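Local coordinates for protein molybdopterin adenylyltransferase (Pyrococcus furiosus, PDB 4LHB) that catalyses the ATP-dependent adenylylation of molybdopterin, a step in the biosynthesis of the molybdenum or tungsten cofactor, at residues Asp73-Leu79 / Asp105-Ile111. Numbering follows the deposited sequence.
Sequences DDKIEVL and DITIESI
Asp105 meets Asp73 carboxylate to carboxylate, with OD1 of one 3.2 Å from OD1 of the other and the two planes turned 51° apart. These are two acceptors, with no hydrogen bond between them; Asp105 OD2 takes one from Thr102 N. A sulfate, probably from the crystallisation liquor, sits about 4 Å from the Asp105 side chain, consistent with these loops bordering the substrate pocket expected in MoaB/Mog proteins. At Ile106 the backbone N gives a weak but fairly straight hydrogen bond to Asp73 OD2 (3.3 Å, 163°). Without the Asp73 carboxylate, as with an alanine here, Ile106 N would probably lose its acceptor across the contact. The Ile106 side chain has CG1 between its own N and carbonyl carbon (chi1 55°), which swings the ethyl arm across to the start of the other helix: CG1 lies 3.6 Å from Lys75 N, and CD1 reaches Val78 CG2 at 3.9 Å. Thr107 turns its hydroxyl to Gly97 O. One turn on, Ser110 OG lies alongside the aliphatic part of Lys75, 3.6 Å from its CB. The lysine chain runs on, extended, to a salt bridge with Asp116 of a second subunit. Leu79 packs its CD2 against Ser110 CB at 4.1 Å, and Ile111 CD1 comes loosely against Val78 CG1. Helix segment 75-79 and the short helix 107-111 pass with axes 9.7 Å apart. Val78 also packs on strand 32-38 and Ile111 on strands 92-96 and 153-159, so both helices lie against the central sheet of the MoaB/Mog fold.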
ATOM      1  N   ASP C  73       7.309 -15.633 -19.153  1.00 36.55           N
ATOM      2  CA  ASP C  73       6.535 -14.615 -18.447  1.00 35.34           C
ATOM      3  C   ASP C  73       6.166 -15.181 -17.100  1.00 33.71           C
ATOM      4  O   ASP C  73       5.041 -15.542 -16.860  1.00 38.08           O
ATOM      5  CB  ASP C  73       5.309 -14.167 -19.278  1.00 38.16           C
ATOM      6  CG  ASP C  73       4.939 -12.635 -19.082  1.00 50.88           C
ATOM      7  OD1 ASP C  73       4.233 -12.148 -19.993  1.00 62.95           O
ATOM      8  OD2 ASP C  73       5.306 -11.895 -18.070  1.00 46.42           O
ATOM      9  N   ASP C  74       7.146 -15.246 -16.208  1.00 35.90           N
ATOM     10  CA  ASP C  74       7.067 -15.982 -14.944  1.00 32.97           C
ATOM     11  C   ASP C  74       7.845 -15.210 -13.835  1.00 33.77           C
ATOM     12  O   ASP C  74       9.053 -15.016 -13.918  1.00 31.12           O
ATOM     13  CB  ASP C  74       7.688 -17.363 -15.157  1.00 35.55           C
ATOM     14  CG  ASP C  74       7.717 -18.231 -13.871  1.00 36.55           C
ATOM     15  OD1 ASP C  74       8.530 -17.993 -12.975  1.00 36.30           O
ATOM     16  OD2 ASP C  74       6.938 -19.185 -13.772  1.00 39.09           O
ATOM     17  N   LYS C  75       7.151 -14.815 -12.780  1.00 31.47           N
ATOM     18  CA  LYS C  75       7.761 -14.011 -11.738  1.00 29.37           C
ATOM     19  C   LYS C  75       9.079 -14.492 -11.216  1.00 28.05           C
ATOM     20  O   LYS C  75       9.951 -13.693 -10.973  1.00 26.88           O
ATOM     21  CB  LYS C  75       6.807 -13.853 -10.560  1.00 27.69           C
ATOM     22  CG  LYS C  75       7.397 -13.247  -9.304  1.00 27.06           C
ATOM     23  CD  LYS C  75       6.220 -12.740  -8.484  1.00 28.92           C
ATOM     24  CE  LYS C  75       6.553 -12.194  -7.106  1.00 29.15           C
ATOM     25  NZ  LYS C  75       5.309 -12.123  -6.302  1.00 27.78           N
ATOM     26  N   ILE C  76       9.196 -15.783 -10.950  1.00 28.89           N
ATOM     27  CA  ILE C  76      10.388 -16.285 -10.298  1.00 27.29           C
ATOM     28  C   ILE C  76      11.532 -16.276 -11.291  1.00 28.23           C
ATOM     29  O   ILE C  76      12.653 -15.972 -10.901  1.00 28.08           O
ATOM     30  CB  ILE C  76      10.192 -17.694  -9.781  1.00 26.62           C
ATOM     31  CG1 ILE C  76       9.394 -17.664  -8.486  1.00 26.02           C
ATOM     32  CG2 ILE C  76      11.529 -18.401  -9.531  1.00 26.92           C
ATOM     33  CD1 ILE C  76       9.041 -19.057  -7.981  1.00 23.90           C
ATOM     34  N   GLU C  77      11.269 -16.637 -12.550  1.00 27.03           N
ATOM     35  CA  GLU C  77      12.315 -16.597 -13.579  1.00 29.17           C
ATOM     36  C   GLU C  77      12.833 -15.176 -13.836  1.00 31.02           C
ATOM     37  O   GLU C  77      14.061 -14.961 -13.907  1.00 27.06           O
ATOM     38  CB  GLU C  77      11.881 -17.251 -14.904  1.00 30.48           C
ATOM     39  CG  GLU C  77      11.734 -18.782 -14.822  1.00 33.23           C
ATOM     40  CD  GLU C  77      13.037 -19.463 -14.379  1.00 34.70           C
ATOM     41  OE1 GLU C  77      14.105 -19.204 -14.962  1.00 38.36           O
ATOM     42  OE2 GLU C  77      13.013 -20.250 -13.434  1.00 38.82           O
ATOM     43  N   VAL C  78      11.893 -14.224 -13.945  1.00 29.73           N
ATOM     44  CA  VAL C  78      12.224 -12.823 -14.120  1.00 26.79           C
ATOM     45  C   VAL C  78      13.081 -12.288 -12.984  1.00 28.71           C
ATOM     46  O   VAL C  78      14.127 -11.657 -13.219  1.00 28.65           O
ATOM     47  CB  VAL C  78      10.986 -11.965 -14.201  1.00 25.34           C
ATOM     48  CG1 VAL C  78      11.389 -10.500 -14.016  1.00 24.25           C
ATOM     49  CG2 VAL C  78      10.239 -12.238 -15.510  1.00 21.48           C
ATOM     50  N   LEU C  79      12.671 -12.560 -11.753  1.00 29.41           N
ATOM     51  CA  LEU C  79      13.483 -12.193 -10.587  1.00 28.40           C
ATOM     52  C   LEU C  79      14.836 -12.884 -10.544  1.00 30.40           C
ATOM     53  O   LEU C  79      15.820 -12.262 -10.186  1.00 31.04           O
ATOM     54  CB  LEU C  79      12.732 -12.404  -9.307  1.00 26.79           C
ATOM     55  CG  LEU C  79      12.006 -11.146  -8.767  1.00 29.85           C
ATOM     56  CD1 LEU C  79      11.971  -9.923  -9.661  1.00 29.12           C
ATOM     57  CD2 LEU C  79      10.615 -11.461  -8.243  1.00 30.16           C
ATOM     58  N   ASP C 105       1.151 -11.340 -17.895  1.00 40.15           N
ATOM     59  CA  ASP C 105       2.084 -10.223 -17.697  1.00 36.15           C
ATOM     60  C   ASP C 105       2.368  -9.902 -16.253  1.00 30.77           C
ATOM     61  O   ASP C 105       1.557  -9.301 -15.619  1.00 32.33           O
ATOM     62  CB  ASP C 105       1.497  -8.951 -18.338  1.00 38.93           C
ATOM     63  CG  ASP C 105       1.432  -9.035 -19.843  1.00 37.36           C
ATOM     64  OD1 ASP C 105       2.394  -9.536 -20.435  1.00 40.99           O
ATOM     65  OD2 ASP C 105       0.434  -8.614 -20.434  1.00 38.12           O
ATOM     66  N   ILE C 106       3.546 -10.237 -15.752  1.00 29.41           N
ATOM     67  CA  ILE C 106       3.870 -10.029 -14.343  1.00 29.11           C
ATOM     68  C   ILE C 106       5.121  -9.178 -14.084  1.00 28.13           C
ATOM     69  O   ILE C 106       5.523  -9.029 -12.913  1.00 27.29           O
ATOM     70  CB  ILE C 106       4.035 -11.379 -13.613  1.00 30.33           C
ATOM     71  CG1 ILE C 106       5.077 -12.291 -14.307  1.00 33.14           C
ATOM     72  CG2 ILE C 106       2.699 -12.073 -13.591  1.00 29.30           C
ATOM     73  CD1 ILE C 106       6.465 -11.689 -14.566  1.00 31.15           C
ATOM     74  N   THR C 107       5.692  -8.589 -15.149  1.00 28.21           N
ATOM     75  CA  THR C 107       7.001  -7.916 -15.071  1.00 27.45           C
ATOM     76  C   THR C 107       7.003  -6.744 -14.122  1.00 26.56           C
ATOM     77  O   THR C 107       7.820  -6.732 -13.195  1.00 29.79           O
ATOM     78  CB  THR C 107       7.544  -7.450 -16.454  1.00 28.67           C
ATOM     79  OG1 THR C 107       7.620  -8.561 -17.353  1.00 28.77           O
ATOM     80  CG2 THR C 107       8.950  -6.868 -16.300  1.00 24.48           C
ATOM     81  N   ILE C 108       6.107  -5.778 -14.333  1.00 25.43           N
ATOM     82  CA  ILE C 108       5.992  -4.639 -13.440  1.00 28.05           C
ATOM     83  C   ILE C 108       5.602  -5.060 -11.982  1.00 29.71           C
ATOM     84  O   ILE C 108       6.208  -4.631 -10.992  1.00 27.41           O
ATOM     85  CB  ILE C 108       5.024  -3.568 -14.029  1.00 28.47           C
ATOM     86  CG1 ILE C 108       5.626  -3.068 -15.358  1.00 30.16           C
ATOM     87  CG2 ILE C 108       4.789  -2.389 -13.050  1.00 24.70           C
ATOM     88  CD1 ILE C 108       4.862  -1.942 -16.017  1.00 30.87           C
ATOM     89  N   GLU C 109       4.607  -5.923 -11.869  1.00 31.54           N
ATOM     90  CA  GLU C 109       4.189  -6.437 -10.551  1.00 33.20           C
ATOM     91  C   GLU C 109       5.358  -7.159  -9.838  1.00 32.18           C
ATOM     92  O   GLU C 109       5.500  -7.055  -8.637  1.00 29.34           O
ATOM     93  CB  GLU C 109       2.984  -7.372 -10.701  1.00 32.19           C
ATOM     94  CG  GLU C 109       1.733  -6.674 -11.199  1.00 32.98           C
ATOM     95  CD  GLU C 109       1.656  -6.496 -12.723  1.00 39.94           C
ATOM     96  OE1 GLU C 109       2.558  -6.968 -13.518  1.00 41.40           O
ATOM     97  OE2 GLU C 109       0.658  -5.853 -13.118  1.00 34.73           O
ATOM     98  N   SER C 110       6.234  -7.838 -10.573  1.00 30.68           N
ATOM     99  CA  SER C 110       7.314  -8.538  -9.886  1.00 35.35           C
ATOM    100  C   SER C 110       8.433  -7.579  -9.389  1.00 36.25           C
ATOM    101  O   SER C 110       8.941  -7.715  -8.271  1.00 33.95           O
ATOM    102  CB  SER C 110       7.864  -9.661 -10.775  1.00 36.36           C
ATOM    103  OG  SER C 110       6.794 -10.351 -11.409  1.00 35.55           O
ATOM    104  N   ILE C 111       8.752  -6.584 -10.214  1.00 37.31           N
ATOM    105  CA  ILE C 111       9.896  -5.688 -10.003  1.00 34.64           C
ATOM    106  C   ILE C 111       9.536  -4.456  -9.159  1.00 32.78           C
ATOM    107  O   ILE C 111      10.170  -4.174  -8.161  1.00 31.23           O
ATOM    108  CB  ILE C 111      10.491  -5.263 -11.385  1.00 32.10           C
ATOM    109  CG1 ILE C 111      11.122  -6.481 -12.043  1.00 32.79           C
ATOM    110  CG2 ILE C 111      11.539  -4.173 -11.250  1.00 27.24           C
ATOM    111  CD1 ILE C 111      11.437  -6.255 -13.517  1.00 33.14           C
TER